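Local coordinates for protein ectonucleoside triphosphate diphosphohydrolase 4 (Homo sapiens, PDB 6WG5) that belongs to the GDA1/CD39 (nucleoside phosphatase) family, within the actin-like ATPase clan, and carries an attached glycan, at residues Leu279-Gly282 with Gln288-Glu291; Glu350-Phe355 with Gln442-Ala447; Phe384-Tyr389 with Leu436-Tyr441. All coordinates share one frame; numbering follows the deposited sequence.

Contact 1 of 3, residues Leu279-Gly282 with Gln288-Glu291; sequences LGFG and QRYE. With NAG (2-acetamido-2-deoxy-beta-D-glucopyranose), chain B.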
ATOM      1  N   LEU A 279      -5.237 -11.066   4.831  1.00 32.12           N
ATOM      2  CA  LEU A 279      -6.566 -11.187   4.246  1.00 36.41           C
ATOM      3  C   LEU A 279      -7.602 -11.414   5.339  1.00 37.20           C
ATOM      4  O   LEU A 279      -7.407 -12.242   6.233  1.00 40.06           O
ATOM      5  CB  LEU A 279      -6.599 -12.339   3.242  1.00 42.99           C
ATOM      6  CG  LEU A 279      -6.348 -12.004   1.770  1.00 47.87           C
ATOM      7  CD1 LEU A 279      -7.584 -11.361   1.156  1.00 48.39           C
ATOM      8  CD2 LEU A 279      -5.130 -11.102   1.601  1.00 53.07           C
ATOM      9  N   GLY A 280      -8.708 -10.682   5.262  1.00 25.42           N
ATOM     10  CA  GLY A 280      -9.751 -10.793   6.257  1.00 31.28           C
ATOM     11  C   GLY A 280      -9.515  -9.988   7.512  1.00 27.06           C
ATOM     12  O   GLY A 280     -10.222 -10.196   8.504  1.00 31.78           O
ATOM     13  N   PHE A 281      -8.541  -9.076   7.506  1.00 25.30           N
ATOM     14  CA  PHE A 281      -8.252  -8.227   8.656  1.00 27.29           C
ATOM     15  C   PHE A 281      -8.411  -6.747   8.324  1.00 21.07           C
ATOM     16  O   PHE A 281      -7.900  -5.892   9.054  1.00 25.21           O
ATOM     17  CB  PHE A 281      -6.850  -8.523   9.188  1.00 22.02           C
ATOM     18  CG  PHE A 281      -6.711  -9.903   9.757  1.00 24.77           C
ATOM     19  CD1 PHE A 281      -6.812 -10.117  11.122  1.00 26.06           C
ATOM     20  CD2 PHE A 281      -6.511 -10.991   8.927  1.00 27.92           C
ATOM     21  CE1 PHE A 281      -6.698 -11.390  11.648  1.00 29.81           C
ATOM     22  CE2 PHE A 281      -6.397 -12.267   9.446  1.00 32.15           C
ATOM     23  CZ  PHE A 281      -6.492 -12.468  10.809  1.00 32.82           C
ATOM     24  N   GLY A 282      -9.107  -6.427   7.234  1.00 20.63           N
ATOM     25  CA  GLY A 282      -9.496  -5.062   6.973  1.00 19.32           C
ATOM     26  C   GLY A 282     -10.695  -4.656   7.808  1.00 19.65           C
ATOM     27  O   GLY A 282     -11.332  -5.474   8.469  1.00 20.28           O
ATOM     28  N   GLN A 288     -17.550  -7.971   9.289  1.00 28.31           N
ATOM     29  CA  GLN A 288     -18.321  -9.112   8.810  1.00 33.16           C
ATOM     30  C   GLN A 288     -18.010 -10.364   9.621  1.00 29.79           C
ATOM     31  O   GLN A 288     -18.918 -11.126   9.970  1.00 32.13           O
ATOM     32  CB  GLN A 288     -18.045  -9.346   7.323  1.00 37.45           C
ATOM     33  CG  GLN A 288     -18.888 -10.453   6.707  1.00 47.10           C
ATOM     34  CD  GLN A 288     -20.379 -10.194   6.847  1.00 56.35           C
ATOM     35  OE1 GLN A 288     -20.894  -9.187   6.362  1.00 60.62           O
ATOM     36  NE2 GLN A 288     -21.076 -11.103   7.523  1.00 55.00           N
ATOM     37  N   ARG A 289     -16.733 -10.593   9.931  1.00 25.54           N
ATOM     38  CA  ARG A 289     -16.375 -11.724  10.779  1.00 26.06           C
ATOM     39  C   ARG A 289     -17.002 -11.587  12.159  1.00 26.58           C
ATOM     40  O   ARG A 289     -17.397 -12.583  12.777  1.00 27.51           O
ATOM     41  CB  ARG A 289     -14.854 -11.832  10.887  1.00 25.29           C
ATOM     42  CG  ARG A 289     -14.152 -12.123   9.565  1.00 24.93           C
ATOM     43  CD  ARG A 289     -12.655 -11.928   9.695  1.00 24.12           C
ATOM     44  NE  ARG A 289     -12.131 -12.667  10.836  1.00 24.46           N
ATOM     45  CZ  ARG A 289     -11.029 -12.345  11.503  1.00 23.90           C
ATOM     46  NH1 ARG A 289     -10.643 -13.089  12.532  1.00 25.39           N
ATOM     47  NH2 ARG A 289     -10.316 -11.283  11.156  1.00 22.97           N
ATOM     48  N   TYR A 290     -17.106 -10.352  12.657  1.00 31.57           N
ATOM     49  CA  TYR A 290     -17.721 -10.115  13.957  1.00 30.50           C
ATOM     50  C   TYR A 290     -19.215 -10.417  13.915  1.00 31.16           C
ATOM     51  O   TYR A 290     -19.746 -11.103  14.796  1.00 33.17           O
ATOM     52  CB  TYR A 290     -17.459  -8.670  14.388  1.00 27.84           C
ATOM     53  CG  TYR A 290     -18.158  -8.244  15.659  1.00 30.38           C
ATOM     54  CD1 TYR A 290     -17.815  -8.799  16.883  1.00 36.56           C
ATOM     55  CD2 TYR A 290     -19.146  -7.270  15.637  1.00 28.87           C
ATOM     56  CE1 TYR A 290     -18.447  -8.406  18.047  1.00 35.77           C
ATOM     57  CE2 TYR A 290     -19.780  -6.869  16.794  1.00 32.07           C
ATOM     58  CZ  TYR A 290     -19.427  -7.439  17.997  1.00 32.92           C
ATOM     59  OH  TYR A 290     -20.061  -7.047  19.154  1.00 34.62           O
ATOM     60  N   GLU A 291     -19.909  -9.921  12.888  1.00 34.46           N
ATOM     61  CA  GLU A 291     -21.330 -10.221  12.748  1.00 29.01           C
ATOM     62  C   GLU A 291     -21.569 -11.711  12.550  1.00 34.39           C
ATOM     63  O   GLU A 291     -22.576 -12.244  13.028  1.00 34.56           O
ATOM     64  CB  GLU A 291     -21.921  -9.428  11.580  1.00 31.80           C
ATOM     65  CG  GLU A 291     -21.973  -7.921  11.819  1.00 30.83           C
ATOM     66  CD  GLU A 291     -22.551  -7.151  10.645  1.00 33.73           C
ATOM     67  OE1 GLU A 291     -22.942  -7.787   9.643  1.00 38.04           O
ATOM     68  OE2 GLU A 291     -22.616  -5.906  10.724  1.00 37.09           O
TER
HETATM   69  C1  NAG B   1      -8.821 -16.681  12.456  1.00 45.29           C
HETATM   70  C2  NAG B   1      -8.998 -16.918  10.953  1.00 44.42           C
HETATM   71  C3  NAG B   1     -10.094 -17.953  10.694  1.00 52.56           C
HETATM   72  C4  NAG B   1      -9.881 -19.210  11.530  1.00 63.35           C
HETATM   73  C5  NAG B   1      -9.690 -18.841  12.994  1.00 64.00           C
HETATM   74  C6  NAG B   1      -9.345 -20.024  13.866  1.00 67.87           C
HETATM   75  C7  NAG B   1      -8.575 -15.157   9.288  1.00 39.40           C
HETATM   76  C8  NAG B   1      -9.075 -13.876   8.693  1.00 40.97           C
HETATM   77  N2  NAG B   1      -9.319 -15.674  10.271  1.00 41.42           N
HETATM   78  O3  NAG B   1     -10.097 -18.289   9.311  1.00 49.54           O
HETATM   79  O4  NAG B   1     -11.032 -20.042  11.432  1.00 80.81           O
HETATM   80  O5  NAG B   1      -8.603 -17.918  13.112  1.00 60.73           O
HETATM   81  O6  NAG B   1      -8.861 -19.603  15.135  1.00 74.65           O
HETATM   82  O7  NAG B   1      -7.545 -15.697   8.898  1.00 41.11           O
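Gly280 and Arg289 come within 8.1 Å of each other, CA to CA, where the loop after strand 270-279 turns into helix 283-296; Gly280 takes backbone angles of the left-handed region (phi 83°), which suits glycine, and Gly282 is the N-cap residue of the helix. From about two turns into the helix, Arg289 reaches back to this bend. Its NH2 gives a hydrogen bond of 2.9 Å to Gly280 O, the donor tilted out of the carbonyl plane. The same nitrogen sits over one face of the Phe281 ring, nearer the rim than the centre, and makes a cation-pi contact in which CZ of Arg289 lies 4.7 Å from the centroid of Phe281. Guanidinium and ring are steeply inclined, 66° apart. A bend at chi3 of Arg289 (51°) turns the planar group into this position. The NAG of the attached glycan also enters: NAG C8 lies above the guanidinium centre, 3.7 Å from Arg289 CZ, and its acetamide meets Phe281 around CE2 and CZ. With NH1 hydrogen-bonded to Phe355 O, the cation is held by two backbone carbonyls and an aromatic face, neutral partners that fix its rotation and would be expected to stabilise its charge.

Contact 2 of 3, residues Glu350-Phe355 with Gln442-Ala447; sequences ETIQPF and QCFKSA
Ile352 meets helix 436-456 through two separate branches. Its CG2 methyl reaches the Phe444 ring, lying 3.4 Å from Phe444 CE1, with the ring atoms on either side of CE1 more than half an ångström farther. The other branch extends to Ala447: Ile352 CD1 is 4.0 Å from Ala447 CB, and Ile352 CD1 is 3.8 Å from Ala447 C. This division follows from the first torsion of Ile352 (chi1 63°), which sets CG1 between the backbone N and the carbonyl carbon and sends CG2 off beside the N. Phe444 holds CG anti to its own N (177°), and the ring thereby swings across to the isoleucine. All three residues are buried, and no hydrogen bond joins the two segments.

A second shell closes round them. Trp448 of the same helix also touches Ile352, Phe345 and Cys348 of helix 345-352 lie against Ala447, and Ala286 and Arg287 of helix 283-296 pack on Phe444. Cys321 contacts both Ile352 and Phe444, and its disulfide to Cys348 ties the loop to helix 345-352. Cys443, next to Phe444, forms a second disulfide with Cys414, which joins helix 436-456 to the end of helix 403-414. The arrangement is an apolar contact between helix 345-352 and the long helix 436-456, in a part of the GDA1/CD39 fold that two disulfides cross-link.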
ATOM      1  N   GLU A 350     -12.476  -4.636  23.507  1.00 40.03           N
ATOM      2  CA  GLU A 350     -12.310  -5.936  24.148  1.00 42.91           C
ATOM      3  C   GLU A 350     -13.048  -7.029  23.391  1.00 43.35           C
ATOM      4  O   GLU A 350     -12.574  -8.168  23.332  1.00 44.60           O
ATOM      5  CB  GLU A 350     -12.804  -5.877  25.594  1.00 48.48           C
ATOM      6  CG  GLU A 350     -12.156  -4.786  26.430  1.00 63.10           C
ATOM      7  CD  GLU A 350     -10.642  -4.890  26.455  1.00 72.78           C
ATOM      8  OE1 GLU A 350     -10.114  -5.990  26.187  1.00 76.47           O
ATOM      9  OE2 GLU A 350      -9.980  -3.870  26.741  1.00 76.88           O
ATOM     10  N   THR A 351     -14.199  -6.703  22.804  1.00 42.64           N
ATOM     11  CA  THR A 351     -15.005  -7.717  22.134  1.00 44.12           C
ATOM     12  C   THR A 351     -14.330  -8.214  20.862  1.00 39.70           C
ATOM     13  O   THR A 351     -14.402  -9.406  20.544  1.00 40.76           O
ATOM     14  CB  THR A 351     -16.389  -7.154  21.815  1.00 46.11           C
ATOM     15  OG1 THR A 351     -16.961  -6.591  23.003  1.00 53.51           O
ATOM     16  CG2 THR A 351     -17.305  -8.247  21.290  1.00 44.26           C
ATOM     17  N   ILE A 352     -13.672  -7.317  20.120  1.00 38.13           N
ATOM     18  CA  ILE A 352     -13.110  -7.668  18.819  1.00 35.13           C
ATOM     19  C   ILE A 352     -11.682  -8.187  18.914  1.00 33.19           C
ATOM     20  O   ILE A 352     -11.108  -8.573  17.886  1.00 33.51           O
ATOM     21  CB  ILE A 352     -13.169  -6.460  17.860  1.00 37.00           C
ATOM     22  CG1 ILE A 352     -12.320  -5.302  18.398  1.00 35.44           C
ATOM     23  CG2 ILE A 352     -14.623  -6.035  17.653  1.00 39.41           C
ATOM     24  CD1 ILE A 352     -12.350  -4.057  17.536  1.00 32.97           C
ATOM     25  N   GLN A 353     -11.094  -8.209  20.109  1.00 45.96           N
ATOM     26  CA  GLN A 353      -9.757  -8.775  20.297  1.00 45.76           C
ATOM     27  C   GLN A 353      -9.577 -10.131  19.628  1.00 43.31           C
ATOM     28  O   GLN A 353      -8.616 -10.291  18.860  1.00 44.34           O
ATOM     29  CB  GLN A 353      -9.462  -8.884  21.799  1.00 51.55           C
ATOM     30  CG  GLN A 353      -8.960  -7.607  22.432  1.00 58.41           C
ATOM     31  CD  GLN A 353      -7.500  -7.355  22.139  1.00 66.21           C
ATOM     32  OE1 GLN A 353      -7.149  -6.388  21.468  1.00 70.08           O
ATOM     33  NE2 GLN A 353      -6.636  -8.230  22.641  1.00 69.63           N
ATOM     34  N   PRO A 354     -10.431 -11.129  19.865  1.00 39.78           N
ATOM     35  CA  PRO A 354     -10.186 -12.458  19.279  1.00 37.51           C
ATOM     36  C   PRO A 354     -10.001 -12.448  17.775  1.00 36.82           C
ATOM     37  O   PRO A 354      -9.289 -13.307  17.238  1.00 45.42           O
ATOM     38  CB  PRO A 354     -11.442 -13.249  19.676  1.00 39.30           C
ATOM     39  CG  PRO A 354     -11.974 -12.551  20.876  1.00 38.59           C
ATOM     40  CD  PRO A 354     -11.649 -11.103  20.692  1.00 38.50           C
ATOM     41  N   PHE A 355     -10.617 -11.501  17.072  1.00 24.47           N
ATOM     42  CA  PHE A 355     -10.620 -11.522  15.616  1.00 26.00           C
ATOM     43  C   PHE A 355      -9.293 -11.092  15.010  1.00 25.80           C
ATOM     44  O   PHE A 355      -9.107 -11.254  13.799  1.00 22.81           O
ATOM     45  CB  PHE A 355     -11.754 -10.640  15.097  1.00 25.02           C
ATOM     46  CG  PHE A 355     -13.112 -11.120  15.513  1.00 29.25           C
ATOM     47  CD1 PHE A 355     -13.818 -12.010  14.723  1.00 31.25           C
ATOM     48  CD2 PHE A 355     -13.669 -10.709  16.711  1.00 29.41           C
ATOM     49  CE1 PHE A 355     -15.061 -12.464  15.110  1.00 27.72           C
ATOM     50  CE2 PHE A 355     -14.912 -11.161  17.103  1.00 27.59           C
ATOM     51  CZ  PHE A 355     -15.607 -12.041  16.302  1.00 24.42           C
ATOM     52  N   GLN A 442     -18.143   3.706  11.766  1.00 26.38           N
ATOM     53  CA  GLN A 442     -16.979   4.404  12.306  1.00 30.33           C
ATOM     54  C   GLN A 442     -16.542   3.803  13.635  1.00 29.14           C
ATOM     55  O   GLN A 442     -15.342   3.649  13.891  1.00 27.00           O
ATOM     56  CB  GLN A 442     -17.297   5.893  12.474  1.00 28.15           C
ATOM     57  CG  GLN A 442     -16.385   6.653  13.448  1.00 26.99           C
ATOM     58  CD  GLN A 442     -14.982   6.865  12.913  1.00 26.27           C
ATOM     59  OE1 GLN A 442     -14.741   6.783  11.709  1.00 27.49           O
ATOM     60  NE2 GLN A 442     -14.046   7.140  13.812  1.00 24.57           N
ATOM     61  N   CYS A 443     -17.498   3.470  14.502  1.00 37.48           N
ATOM     62  CA  CYS A 443     -17.154   3.000  15.839  1.00 38.98           C
ATOM     63  C   CYS A 443     -16.385   1.691  15.781  1.00 31.63           C
ATOM     64  O   CYS A 443     -15.278   1.581  16.319  1.00 28.40           O
ATOM     65  CB  CYS A 443     -18.416   2.853  16.683  1.00 46.72           C
ATOM     66  SG  CYS A 443     -18.903   4.443  17.292  1.00 61.50           S
ATOM     67  N   PHE A 444     -16.965   0.677  15.140  1.00 22.59           N
ATOM     68  CA  PHE A 444     -16.267  -0.595  15.016  1.00 20.97           C
ATOM     69  C   PHE A 444     -14.902  -0.400  14.369  1.00 25.08           C
ATOM     70  O   PHE A 444     -13.891  -0.918  14.856  1.00 24.57           O
ATOM     71  CB  PHE A 444     -17.102  -1.587  14.209  1.00 21.24           C
ATOM     72  CG  PHE A 444     -16.408  -2.897  13.985  1.00 19.82           C
ATOM     73  CD1 PHE A 444     -16.610  -3.958  14.849  1.00 19.04           C
ATOM     74  CD2 PHE A 444     -15.529  -3.059  12.928  1.00 22.29           C
ATOM     75  CE1 PHE A 444     -15.963  -5.157  14.654  1.00 22.77           C
ATOM     76  CE2 PHE A 444     -14.875  -4.255  12.731  1.00 24.38           C
ATOM     77  CZ  PHE A 444     -15.091  -5.306  13.596  1.00 21.80           C
ATOM     78  N   LYS A 445     -14.851   0.358  13.270  1.00 23.12           N
ATOM     79  CA  LYS A 445     -13.604   0.484  12.525  1.00 21.54           C
ATOM     80  C   LYS A 445     -12.566   1.299  13.284  1.00 23.30           C
ATOM     81  O   LYS A 445     -11.369   1.005  13.193  1.00 26.08           O
ATOM     82  CB  LYS A 445     -13.880   1.097  11.156  1.00 20.84           C
ATOM     83  CG  LYS A 445     -14.513   0.112  10.180  1.00 24.32           C
ATOM     84  CD  LYS A 445     -15.292   0.822   9.093  1.00 22.38           C
ATOM     85  CE  LYS A 445     -14.696   0.580   7.728  1.00 25.22           C
ATOM     86  NZ  LYS A 445     -15.385   1.396   6.692  1.00 30.09           N
ATOM     87  N   SER A 446     -12.990   2.315  14.036  1.00 22.27           N
ATOM     88  CA  SER A 446     -12.039   3.071  14.845  1.00 23.19           C
ATOM     89  C   SER A 446     -11.426   2.192  15.929  1.00 24.66           C
ATOM     90  O   SER A 446     -10.222   2.279  16.201  1.00 25.57           O
ATOM     91  CB  SER A 446     -12.725   4.287  15.467  1.00 20.70           C
ATOM     92  OG  SER A 446     -13.746   3.892  16.363  1.00 25.97           O
ATOM     93  N   ALA A 447     -12.238   1.336  16.554  1.00 23.67           N
ATOM     94  CA  ALA A 447     -11.725   0.431  17.579  1.00 20.01           C
ATOM     95  C   ALA A 447     -10.850  -0.653  16.966  1.00 19.24           C
ATOM     96  O   ALA A 447      -9.800  -1.001  17.519  1.00 19.00           O
ATOM     97  CB  ALA A 447     -12.884  -0.196  18.346  1.00 25.79           C
TER

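Contact 3 of 3, residues Phe384-Tyr389 with Leu436-Tyr441; sequences FSEFYY and LHRLKY
Arg438 NH2 donates to Glu386 OE1 at 2.7 Å, the shortest polar bond of the contact and the core of a buried salt bridge. It is nearly straight, with an N-H...O angle of 164°. The oxygen lies in the guanidinium plane and is met on its syn side, and the two planar groups are almost coplanar (26° apart). A single nitrogen makes this bond; NH1 of Arg438 turns instead to Gln442 OE1, one turn along its own helix. Two successive bends, at chi2 and chi3 of Arg438, fold the chain round until NH2 faces the acid.

Tyr389 supplies the other wall. Its CB stands over one face of the guanidinium, 3.2 Å from Arg438 NH2, and its carbonyl O lies above the same planar group, 3.8 Å from the plane. The phenol ring itself leads away from Arg438 and stacks with His433. Glu386 is the first residue of helix 386-392, immediately after the N-cap Ser385, whose O accepts backbone bonds from Tyr388 and Tyr389.

OE2 of Glu386 has a weak, long ion pair with Lys445, so two cations gather at one carboxylate. Together with the N-terminal end of helix 386-392, from which Glu386 itself springs, they would be expected to favour the ionised acid, which in turn would offset part of the charge of Arg438 and ease the closeness of Lys445 to it.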
ATOM      1  N   PHE A 384      -2.562   4.697   5.836  1.00 22.25           N
ATOM      2  CA  PHE A 384      -3.408   4.946   4.680  1.00 18.27           C
ATOM      3  C   PHE A 384      -4.755   4.253   4.847  1.00 18.46           C
ATOM      4  O   PHE A 384      -4.958   3.436   5.748  1.00 20.51           O
ATOM      5  CB  PHE A 384      -2.727   4.472   3.392  1.00 16.61           C
ATOM      6  CG  PHE A 384      -1.476   5.231   3.058  1.00 19.55           C
ATOM      7  CD1 PHE A 384      -1.547   6.497   2.499  1.00 23.34           C
ATOM      8  CD2 PHE A 384      -0.228   4.681   3.300  1.00 19.39           C
ATOM      9  CE1 PHE A 384      -0.396   7.199   2.191  1.00 22.83           C
ATOM     10  CE2 PHE A 384       0.921   5.377   2.994  1.00 20.42           C
ATOM     11  CZ  PHE A 384       0.838   6.638   2.438  1.00 23.42           C
ATOM     12  N   SER A 385      -5.683   4.606   3.956  1.00 23.16           N
ATOM     13  CA  SER A 385      -7.023   4.012   3.896  1.00 25.50           C
ATOM     14  C   SER A 385      -7.710   4.210   5.243  1.00 20.81           C
ATOM     15  O   SER A 385      -7.823   5.364   5.689  1.00 24.50           O
ATOM     16  CB  SER A 385      -6.891   2.565   3.423  1.00 23.29           C
ATOM     17  OG  SER A 385      -6.468   2.518   2.073  1.00 33.72           O
ATOM     18  N   GLU A 386      -8.178   3.153   5.913  1.00 21.73           N
ATOM     19  CA  GLU A 386      -8.968   3.325   7.128  1.00 24.75           C
ATOM     20  C   GLU A 386      -8.220   4.110   8.196  1.00 26.04           C
ATOM     21  O   GLU A 386      -8.849   4.804   9.004  1.00 28.75           O
ATOM     22  CB  GLU A 386      -9.383   1.959   7.678  1.00 27.35           C
ATOM     23  CG  GLU A 386     -10.352   1.208   6.784  1.00 34.17           C
ATOM     24  CD  GLU A 386     -11.671   1.935   6.618  1.00 37.55           C
ATOM     25  OE1 GLU A 386     -12.058   2.681   7.543  1.00 35.97           O
ATOM     26  OE2 GLU A 386     -12.319   1.763   5.561  1.00 40.22           O
ATOM     27  N   PHE A 387      -6.887   4.014   8.230  1.00 17.87           N
ATOM     28  CA  PHE A 387      -6.127   4.800   9.196  1.00 22.64           C
ATOM     29  C   PHE A 387      -6.401   6.290   9.037  1.00 24.26           C
ATOM     30  O   PHE A 387      -6.364   7.037  10.021  1.00 27.04           O
ATOM     31  CB  PHE A 387      -4.634   4.512   9.055  1.00 23.81           C
ATOM     32  CG  PHE A 387      -4.227   3.168   9.581  1.00 25.56           C
ATOM     33  CD1 PHE A 387      -4.097   2.956  10.945  1.00 28.51           C
ATOM     34  CD2 PHE A 387      -3.974   2.114   8.716  1.00 24.07           C
ATOM     35  CE1 PHE A 387      -3.726   1.716  11.437  1.00 27.45           C
ATOM     36  CE2 PHE A 387      -3.603   0.874   9.200  1.00 25.43           C
ATOM     37  CZ  PHE A 387      -3.477   0.676  10.563  1.00 27.21           C
ATOM     38  N   TYR A 388      -6.684   6.740   7.815  1.00 18.52           N
ATOM     39  CA  TYR A 388      -7.051   8.129   7.579  1.00 23.79           C
ATOM     40  C   TYR A 388      -8.554   8.353   7.698  1.00 23.85           C
ATOM     41  O   TYR A 388      -8.987   9.333   8.314  1.00 23.48           O
ATOM     42  CB  TYR A 388      -6.569   8.569   6.195  1.00 17.55           C
ATOM     43  CG  TYR A 388      -6.842  10.022   5.892  1.00 26.08           C
ATOM     44  CD1 TYR A 388      -6.026  11.021   6.403  1.00 25.53           C
ATOM     45  CD2 TYR A 388      -7.916  10.398   5.095  1.00 25.04           C
ATOM     46  CE1 TYR A 388      -6.269  12.353   6.128  1.00 31.29           C
ATOM     47  CE2 TYR A 388      -8.169  11.729   4.815  1.00 26.62           C
ATOM     48  CZ  TYR A 388      -7.341  12.702   5.335  1.00 31.56           C
ATOM     49  OH  TYR A 388      -7.586  14.030   5.063  1.00 33.57           O
ATOM     50  N   TYR A 389      -9.361   7.460   7.121  1.00 24.73           N
ATOM     51  CA  TYR A 389     -10.809   7.626   7.175  1.00 25.10           C
ATOM     52  C   TYR A 389     -11.318   7.593   8.612  1.00 23.94           C
ATOM     53  O   TYR A 389     -12.250   8.325   8.965  1.00 26.49           O
ATOM     54  CB  TYR A 389     -11.489   6.539   6.343  1.00 22.86           C
ATOM     55  CG  TYR A 389     -11.081   6.525   4.888  1.00 24.96           C
ATOM     56  CD1 TYR A 389     -10.869   7.706   4.192  1.00 29.98           C
ATOM     57  CD2 TYR A 389     -10.903   5.326   4.210  1.00 29.12           C
ATOM     58  CE1 TYR A 389     -10.496   7.696   2.861  1.00 32.18           C
ATOM     59  CE2 TYR A 389     -10.529   5.306   2.880  1.00 32.75           C
ATOM     60  CZ  TYR A 389     -10.328   6.493   2.212  1.00 33.88           C
ATOM     61  OH  TYR A 389      -9.956   6.479   0.887  1.00 40.29           O
ATOM     62  N   LEU A 436     -23.135   7.404   4.718  1.00 38.71           N
ATOM     63  CA  LEU A 436     -23.857   6.796   5.830  1.00 35.95           C
ATOM     64  C   LEU A 436     -23.179   5.523   6.316  1.00 35.11           C
ATOM     65  O   LEU A 436     -23.250   5.203   7.509  1.00 38.30           O
ATOM     66  CB  LEU A 436     -25.301   6.512   5.422  1.00 35.95           C
ATOM     67  CG  LEU A 436     -26.213   7.742   5.418  1.00 42.48           C
ATOM     68  CD1 LEU A 436     -27.526   7.435   4.722  1.00 44.33           C
ATOM     69  CD2 LEU A 436     -26.464   8.251   6.838  1.00 37.90           C
ATOM     70  N   HIS A 437     -22.520   4.786   5.421  1.00 30.05           N
ATOM     71  CA  HIS A 437     -21.748   3.623   5.849  1.00 23.31           C
ATOM     72  C   HIS A 437     -20.634   4.037   6.805  1.00 28.41           C
ATOM     73  O   HIS A 437     -20.402   3.378   7.824  1.00 26.20           O
ATOM     74  CB  HIS A 437     -21.176   2.904   4.628  1.00 25.32           C
ATOM     75  CG  HIS A 437     -20.555   1.578   4.937  1.00 25.61           C
ATOM     76  ND1 HIS A 437     -19.301   1.455   5.496  1.00 25.16           N
ATOM     77  CD2 HIS A 437     -21.011   0.316   4.755  1.00 26.58           C
ATOM     78  CE1 HIS A 437     -19.014   0.175   5.652  1.00 30.40           C
ATOM     79  NE2 HIS A 437     -20.036  -0.538   5.210  1.00 31.86           N
ATOM     80  N   ARG A 438     -19.934   5.129   6.490  1.00 21.06           N
ATOM     81  CA  ARG A 438     -18.922   5.650   7.401  1.00 23.26           C
ATOM     82  C   ARG A 438     -19.539   6.036   8.739  1.00 25.18           C
ATOM     83  O   ARG A 438     -18.982   5.736   9.802  1.00 28.05           O
ATOM     84  CB  ARG A 438     -18.219   6.850   6.763  1.00 22.97           C
ATOM     85  CG  ARG A 438     -17.425   7.726   7.727  1.00 24.70           C
ATOM     86  CD  ARG A 438     -16.371   6.938   8.483  1.00 25.81           C
ATOM     87  NE  ARG A 438     -15.536   6.134   7.596  1.00 27.94           N
ATOM     88  CZ  ARG A 438     -14.607   5.279   8.012  1.00 27.97           C
ATOM     89  NH1 ARG A 438     -14.383   5.109   9.311  1.00 26.42           N
ATOM     90  NH2 ARG A 438     -13.901   4.588   7.127  1.00 29.03           N
ATOM     91  N   LEU A 439     -20.695   6.703   8.706  1.00 27.11           N
ATOM     92  CA  LEU A 439     -21.335   7.142   9.940  1.00 30.80           C
ATOM     93  C   LEU A 439     -21.716   5.954  10.817  1.00 30.71           C
ATOM     94  O   LEU A 439     -21.628   6.024  12.050  1.00 26.43           O
ATOM     95  CB  LEU A 439     -22.571   7.979   9.607  1.00 27.88           C
ATOM     96  CG  LEU A 439     -23.116   8.859  10.731  1.00 26.09           C
ATOM     97  CD1 LEU A 439     -22.245  10.100  10.916  1.00 28.41           C
ATOM     98  CD2 LEU A 439     -24.557   9.248  10.450  1.00 26.78           C
ATOM     99  N   LYS A 440     -22.133   4.850  10.198  1.00 31.94           N
ATOM    100  CA  LYS A 440     -22.632   3.703  10.946  1.00 28.36           C
ATOM    101  C   LYS A 440     -21.503   2.844  11.501  1.00 29.64           C
ATOM    102  O   LYS A 440     -21.588   2.366  12.638  1.00 34.67           O
ATOM    103  CB  LYS A 440     -23.542   2.871  10.046  1.00 26.16           C
ATOM    104  CG  LYS A 440     -23.985   1.540  10.622  1.00 28.46           C
ATOM    105  CD  LYS A 440     -25.105   0.957   9.772  1.00 30.91           C
ATOM    106  CE  LYS A 440     -25.491  -0.447  10.196  1.00 34.61           C
ATOM    107  NZ  LYS A 440     -26.431  -1.055   9.209  1.00 38.09           N
ATOM    108  N   TYR A 441     -20.439   2.637  10.725  1.00 24.54           N
ATOM    109  CA  TYR A 441     -19.385   1.698  11.088  1.00 23.26           C
ATOM    110  C   TYR A 441     -18.111   2.386  11.566  1.00 22.53           C
ATOM    111  O   TYR A 441     -17.094   1.712  11.764  1.00 24.07           O
ATOM    112  CB  TYR A 441     -19.081   0.779   9.901  1.00 20.36           C
ATOM    113  CG  TYR A 441     -20.257  -0.093   9.529  1.00 19.93           C
ATOM    114  CD1 TYR A 441     -20.645  -1.146  10.346  1.00 30.11           C
ATOM    115  CD2 TYR A 441     -20.985   0.140   8.370  1.00 25.89           C
ATOM    116  CE1 TYR A 441     -21.723  -1.943  10.021  1.00 28.51           C
ATOM    117  CE2 TYR A 441     -22.068  -0.657   8.034  1.00 26.88           C
ATOM    118  CZ  TYR A 441     -22.431  -1.697   8.865  1.00 28.27           C
ATOM    119  OH  TYR A 441     -23.506  -2.499   8.546  1.00 32.62           O
TER

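Overall arrangement
The three contacts lie on the same side of the chain's centre and form a continuous patch. Contact 1 and contact 2, whose centres are 10 Å apart, are joined by a probable hydrogen bond of 2.7 Å from Arg289 NH1 to Phe355 O. Contacts 2 and 3, with centres 13 Å apart, share helix 436-456: Lys445 projects from the contact 2 segment, and its NZ approaches Glu386 OE2 at 3.3 Å. Contacts 1 and 3 are 15 Å apart between centres and touch lightly, at Glu291 and Tyr441. The NAG packs within contact 1 and is about 12 Å from the side chain of Phe444 in contact 2.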